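Local coordinates for inositol dehydrogenase (Lactobacillus casei, PDB 4MKZ), which probably oxidises an inositol, such as scyllo-inositol, with a nicotinamide adenine dinucleotide as cofactor, as an oxidoreductase of the Gfo/Idh/MocA family, at residues 159-164 and 241-246; 26-31 and 297-302. One frame throughout, in Å; residues are numbered along the deposited sequence.

Contact 1 of 2, residues 159-164 and 241-246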
loop_
_atom_site.group_PDB
_atom_site.type_symbol
_atom_site.label_atom_id
_atom_site.label_comp_id
_atom_site.label_asym_id
_atom_site.label_seq_id
_atom_site.Cartn_x
_atom_site.Cartn_y
_atom_site.Cartn_z
ATOM N N ILE A 159 -10.106 19.300 0.047
ATOM C CA ILE A 159 -8.679 19.617 0.011
ATOM C C ILE A 159 -8.432 21.110 -0.181
ATOM O O ILE A 159 -7.296 21.537 -0.368
ATOM C CB ILE A 159 -7.884 18.827 -1.061
ATOM C CG1 ILE A 159 -8.333 19.224 -2.462
ATOM C CG2 ILE A 159 -8.006 17.325 -0.843
ATOM C CD1 ILE A 159 -7.376 18.763 -3.541
ATOM N N GLY A 160 -9.503 21.895 -0.119
ATOM C CA GLY A 160 -9.389 23.338 -0.237
ATOM C C GLY A 160 -9.143 23.716 -1.680
ATOM O O GLY A 160 -9.517 22.977 -2.595
ATOM N N ASP A 161 -8.516 24.865 -1.896
ATOM C CA ASP A 161 -8.218 25.261 -3.260
ATOM C C ASP A 161 -7.030 24.464 -3.773
ATOM O O ASP A 161 -6.107 24.145 -3.025
ATOM C CB ASP A 161 -7.907 26.747 -3.341
ATOM C CG ASP A 161 -7.782 27.226 -4.770
ATOM O OD1 ASP A 161 -8.520 26.727 -5.651
ATOM O OD2 ASP A 161 -6.932 28.097 -5.012
ATOM N N ILE A 162 -7.056 24.151 -5.060
ATOM C CA ILE A 162 -5.984 23.393 -5.684
ATOM C C ILE A 162 -4.775 24.282 -5.934
ATOM O O ILE A 162 -4.890 25.340 -6.536
ATOM C CB ILE A 162 -6.464 22.809 -7.023
ATOM C CG1 ILE A 162 -7.567 21.786 -6.769
ATOM C CG2 ILE A 162 -5.280 22.213 -7.797
ATOM C CD1 ILE A 162 -8.261 21.306 -8.042
ATOM N N THR A 163 -3.609 23.864 -5.447
ATOM C CA THR A 163 -2.383 24.612 -5.673
ATOM C C THR A 163 -1.544 23.994 -6.797
ATOM O O THR A 163 -0.863 24.687 -7.532
ATOM C CB THR A 163 -1.528 24.685 -4.403
ATOM O OG1 THR A 163 -0.970 23.399 -4.142
ATOM C CG2 THR A 163 -2.364 25.121 -3.212
ATOM N N LEU A 164 -1.599 22.679 -6.931
ATOM C CA LEU A 164 -0.800 22.017 -7.955
ATOM C C LEU A 164 -1.459 20.721 -8.395
ATOM O O LEU A 164 -2.004 19.979 -7.573
ATOM C CB LEU A 164 0.611 21.733 -7.408
ATOM C CG LEU A 164 1.633 21.066 -8.342
ATOM C CD1 LEU A 164 3.037 21.540 -7.984
ATOM C CD2 LEU A 164 1.579 19.547 -8.231
ATOM N N LEU A 241 -0.885 28.179 -14.404
ATOM C CA LEU A 241 -2.289 28.485 -14.729
ATOM C C LEU A 241 -2.622 29.958 -14.429
ATOM O O LEU A 241 -1.801 30.683 -13.870
ATOM C CB LEU A 241 -3.243 27.539 -13.999
ATOM C CG LEU A 241 -3.477 26.159 -14.625
ATOM C CD1 LEU A 241 -2.195 25.354 -14.748
ATOM C CD2 LEU A 241 -4.511 25.386 -13.823
ATOM N N GLU A 242 -3.834 30.378 -14.784
ATOM C CA GLU A 242 -4.224 31.791 -14.754
ATOM C C GLU A 242 -4.135 32.473 -13.391
ATOM O O GLU A 242 -3.906 33.684 -13.321
ATOM C CB GLU A 242 -5.649 31.940 -15.291
ATOM C CG GLU A 242 -6.661 31.127 -14.508
ATOM C CD GLU A 242 -8.087 31.530 -14.795
ATOM O OE1 GLU A 242 -8.389 32.741 -14.728
ATOM O OE2 GLU A 242 -8.904 30.635 -15.089
ATOM N N ASP A 243 -4.328 31.712 -12.318
ATOM C CA ASP A 243 -4.255 32.254 -10.965
ATOM C C ASP A 243 -2.952 31.842 -10.305
ATOM O O ASP A 243 -2.822 31.892 -9.079
ATOM C CB ASP A 243 -5.436 31.764 -10.128
ATOM C CG ASP A 243 -5.476 30.254 -10.010
ATOM O OD1 ASP A 243 -5.016 29.576 -10.957
ATOM O OD2 ASP A 243 -5.969 29.747 -8.976
ATOM N N LYS A 244 -1.989 31.462 -11.145
ATOM C CA LYS A 244 -0.659 31.025 -10.717
ATOM C C LYS A 244 -0.692 29.637 -10.062
ATOM O O LYS A 244 0.244 29.266 -9.349
ATOM C CB LYS A 244 0.015 32.060 -9.812
ATOM C CG LYS A 244 0.088 33.466 -10.403
ATOM C CD LYS A 244 1.370 33.684 -11.190
ATOM C CE LYS A 244 1.435 35.108 -11.753
ATOM N NZ LYS A 244 0.252 35.422 -12.605
ATOM N N THR A 245 -1.787 28.905 -10.309
ATOM C CA THR A 245 -1.879 27.467 -10.030
ATOM C C THR A 245 -0.798 26.800 -10.832
ATOM O O THR A 245 -0.467 27.241 -11.933
ATOM C CB THR A 245 -3.230 26.864 -10.520
ATOM O OG1 THR A 245 -4.306 27.487 -9.832
ATOM C CG2 THR A 245 -3.309 25.345 -10.278
ATOM N N MET A 246 -0.269 25.705 -10.311
ATOM C CA MET A 246 0.818 25.040 -10.991
ATOM C C MET A 246 0.376 23.693 -11.498
ATOM O O MET A 246 -0.486 23.050 -10.905
ATOM C CB MET A 246 1.978 24.871 -10.015
ATOM C CG MET A 246 2.438 26.189 -9.468
ATOM S SD MET A 246 3.666 26.049 -8.160
ATOM C CE MET A 246 2.663 25.572 -6.762
#

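Contact 2 of 2, residues 26-31 and 297-302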
loop_
_atom_site.group_PDB
_atom_site.type_symbol
_atom_site.label_atom_id
_atom_site.label_comp_id
_atom_site.label_asym_id
_atom_site.label_seq_id
_atom_site.Cartn_x
_atom_site.Cartn_y
_atom_site.Cartn_z
ATOM N N GLY A 26 -10.422 0.715 -35.542
ATOM C CA GLY A 26 -9.161 0.364 -34.912
ATOM C C GLY A 26 -9.412 -0.218 -33.528
ATOM O O GLY A 26 -10.529 -0.627 -33.210
ATOM N N ARG A 27 -8.383 -0.253 -32.694
ATOM C CA ARG A 27 -8.515 -0.889 -31.393
ATOM C C ARG A 27 -9.618 -0.232 -30.569
ATOM O O ARG A 27 -10.505 -0.916 -30.039
ATOM C CB ARG A 27 -7.188 -0.818 -30.648
ATOM C CG ARG A 27 -7.178 -1.538 -29.317
ATOM C CD ARG A 27 -5.915 -1.190 -28.566
ATOM N NE ARG A 27 -5.627 -2.137 -27.498
ATOM C CZ ARG A 27 -4.552 -2.069 -26.723
ATOM N NH1 ARG A 27 -3.680 -1.089 -26.904
ATOM N NH2 ARG A 27 -4.352 -2.975 -25.776
ATOM N N LEU A 28 -9.559 1.095 -30.466
ATOM C CA LEU A 28 -10.539 1.834 -29.680
ATOM C C LEU A 28 -11.926 1.796 -30.310
ATOM O O LEU A 28 -12.919 1.646 -29.609
ATOM C CB LEU A 28 -10.085 3.278 -29.450
ATOM C CG LEU A 28 -11.039 4.167 -28.656
ATOM C CD1 LEU A 28 -11.296 3.590 -27.283
ATOM C CD2 LEU A 28 -10.492 5.590 -28.555
ATOM N N GLY A 29 -11.993 1.942 -31.632
ATOM C CA GLY A 29 -13.261 1.843 -32.341
ATOM C C GLY A 29 -13.977 0.529 -32.081
ATOM O O GLY A 29 -15.188 0.508 -31.880
ATOM N N LYS A 30 -13.222 -0.564 -32.079
ATOM C CA LYS A 30 -13.793 -1.881 -31.833
ATOM C C LYS A 30 -14.303 -2.030 -30.405
ATOM O O LYS A 30 -15.311 -2.693 -30.176
ATOM C CB LYS A 30 -12.786 -2.976 -32.179
ATOM C CG LYS A 30 -12.699 -3.228 -33.686
ATOM C CD LYS A 30 -11.625 -4.249 -34.012
ATOM C CE LYS A 30 -11.728 -4.673 -35.471
ATOM N NZ LYS A 30 -10.665 -5.646 -35.826
ATOM N N ILE A 31 -13.619 -1.408 -29.453
ATOM C CA ILE A 31 -14.136 -1.357 -28.087
ATOM C C ILE A 31 -15.485 -0.634 -28.002
ATOM O O ILE A 31 -16.441 -1.168 -27.439
ATOM C CB ILE A 31 -13.129 -0.696 -27.136
ATOM C CG1 ILE A 31 -11.885 -1.584 -27.006
ATOM C CG2 ILE A 31 -13.763 -0.437 -25.761
ATOM C CD1 ILE A 31 -10.700 -0.884 -26.365
ATOM N N GLN A 297 -2.422 -3.140 -17.600
ATOM C CA GLN A 297 -1.402 -3.219 -18.651
ATOM C C GLN A 297 -1.613 -2.291 -19.826
ATOM O O GLN A 297 -0.675 -1.983 -20.563
ATOM C CB GLN A 297 -1.286 -4.658 -19.157
ATOM C CG GLN A 297 -0.626 -5.587 -18.165
ATOM C CD GLN A 297 0.745 -5.098 -17.747
ATOM O OE1 GLN A 297 1.643 -4.921 -18.576
ATOM N NE2 GLN A 297 0.910 -4.854 -16.454
ATOM N N ASN A 298 -2.845 -1.845 -20.015
ATOM C CA ASN A 298 -3.174 -1.054 -21.182
ATOM C C ASN A 298 -4.434 -0.247 -20.943
ATOM O O ASN A 298 -5.175 -0.524 -19.996
ATOM C CB ASN A 298 -3.349 -1.973 -22.397
ATOM C CG ASN A 298 -4.173 -3.205 -22.087
ATOM O OD1 ASN A 298 -5.353 -3.118 -21.730
ATOM N ND2 ASN A 298 -3.559 -4.374 -22.237
ATOM N N PHE A 299 -4.686 0.737 -21.801
ATOM C CA PHE A 299 -5.874 1.573 -21.639
ATOM C C PHE A 299 -7.230 0.836 -21.667
ATOM O O PHE A 299 -8.131 1.220 -20.917
ATOM C CB PHE A 299 -5.855 2.799 -22.574
ATOM C CG PHE A 299 -6.242 2.501 -23.995
ATOM C CD1 PHE A 299 -7.568 2.535 -24.388
ATOM C CD2 PHE A 299 -5.270 2.236 -24.950
ATOM C CE1 PHE A 299 -7.929 2.274 -25.704
ATOM C CE2 PHE A 299 -5.625 1.981 -26.273
ATOM C CZ PHE A 299 -6.955 1.999 -26.645
ATOM N N PRO A 300 -7.395 -0.215 -22.514
ATOM C CA PRO A 300 -8.717 -0.845 -22.492
ATOM C C PRO A 300 -9.027 -1.490 -21.162
ATOM O O PRO A 300 -10.180 -1.532 -20.751
ATOM C CB PRO A 300 -8.617 -1.921 -23.590
ATOM C CG PRO A 300 -7.594 -1.385 -24.528
ATOM C CD PRO A 300 -6.568 -0.758 -23.609
ATOM N N GLU A 301 -7.997 -2.002 -20.502
ATOM C CA GLU A 301 -8.167 -2.602 -19.192
ATOM C C GLU A 301 -8.431 -1.513 -18.141
ATOM O O GLU A 301 -9.407 -1.575 -17.396
ATOM C CB GLU A 301 -6.913 -3.398 -18.823
ATOM C CG GLU A 301 -6.985 -4.009 -17.452
ATOM C CD GLU A 301 -5.687 -4.673 -17.021
ATOM O OE1 GLU A 301 -5.670 -5.203 -15.891
ATOM O OE2 GLU A 301 -4.699 -4.669 -17.800
ATOM N N ARG A 302 -7.571 -0.505 -18.102
ATOM C CA ARG A 302 -7.683 0.537 -17.077
ATOM C C ARG A 302 -8.990 1.313 -17.184
ATOM O O ARG A 302 -9.630 1.602 -16.172
ATOM C CB ARG A 302 -6.502 1.501 -17.160
ATOM C CG ARG A 302 -6.659 2.779 -16.325
ATOM C CD ARG A 302 -6.705 2.508 -14.813
ATOM N NE ARG A 302 -6.882 3.765 -14.079
ATOM C CZ ARG A 302 -8.066 4.304 -13.775
ATOM N NH1 ARG A 302 -9.196 3.697 -14.126
ATOM N NH2 ARG A 302 -8.120 5.459 -13.110
#

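Contact 1 of 2, residues 159-164 and 241-246
Leu-164 and Met-246 meet at a slant through different first torsions: the leucine sets CG anti to its backbone N (chi1 -179°), while the methionine sets CG anti to its carbonyl carbon (chi1 -58°). Both side chains lie on the same face of the sheet, and Leu-164 CD1 comes within 4.0 Å of Met-246 CB. The methionine chain then bends at chi3, bringing its CE back to 3.7 Å from Thr-163 O. That carbonyl also accepts the one hydrogen bond between the segments, from Met-246 N at 3.0 Å; the N-H...O angle is nearly straight (166°), though the donor sits tilted out of the carbonyl plane. One residue on, Leu-164 CA approaches Met-246 O at 3.1 Å in a CA-H...O contact. Thr-245 puts its methyl CG2 3.7 Å from Thr-163 O, beside the same bond. At the outer end Asp-161 OD2 and Asp-243 OD2 stand 4.4 Å apart, like charges that would probably repel were they not bridged: Lys-209 forms salt bridges with both aspartates, and so does Arg-221 of the second subunit. Along the other edge of strand 162-172, Thr-163 and Leu-164 both pair with Ile-266 in a classic beta bulge. This is the start of a parallel strand pair, 162-172 beside 246-252, in the mixed sheet characteristic of the C-terminal domain of Gfo/Idh/MocA proteins, here reaching a subunit interface.

Contact 2 of 2, residues 26-31 and 297-302
Apolar contacts join Leu-28 and Ile-31 to Phe-299 and Pro-300. Leu-28 CD1 comes up to the edge of the Phe-299 ring, 3.9 Å from CE1, and Ile-31 CD1 reaches Pro-300 CB at 3.6 Å, the two side chains crossing at about a right angle. Phe-307 of helix 304-320 packs against both Leu-28 and Phe-299.

The guanidinium of Arg-27 makes the second set, by van der Waals contact. With CG anti to the backbone N (chi1 -176°) and the chain extended to NE, the arginine runs past the phenylalanine in the opposite direction, its NH1 3.7 Å from Phe-299 CE2 and the two planes 68° apart. Pro-300 lies over one guanidinium face, its CG 3.6 Å from Arg-27 NE. Farther out, Arg-27 NH2 rests 3.7 Å from Asn-298 CB.

Within 297-302, Asn-298 is the N-cap of helix 299-302, its OD1 accepting from Glu-301 N at 3.1 Å. Replacing Asn-298 by alanine takes away the amide, which would probably leave Glu-301 N without its side-chain cap and open a gap beside Arg-27 NH2. With no hydrogen bond or salt bridge spanning the two segments, their attachment depends on shape and van der Waals packing, in which a guanidinium lies on a proline and beside an aromatic ring.

In the fold
From the N terminus, the chain leaves strand 18-23 and enters helix 27-38 through glycines that fit a Rossmann-type GxGxxG pattern. Here the loop of contact 2 begins, to be closed 266 residues later, when helix 299-302 comes back against the start of that first helix. Contact 1 is nested inside this long loop: 159-164 leads into strand 162-172, and after a further 77 residues the turn at 241-246 joins it, closing a smaller loop within the C-terminal domain. Contact 2 thus ties the Rossmann domain to the later part of the chain, while contact 1 joins neighbouring strands of the mixed sheet. Their centres lie about 32 Å apart, on opposite sides of the chain's centre.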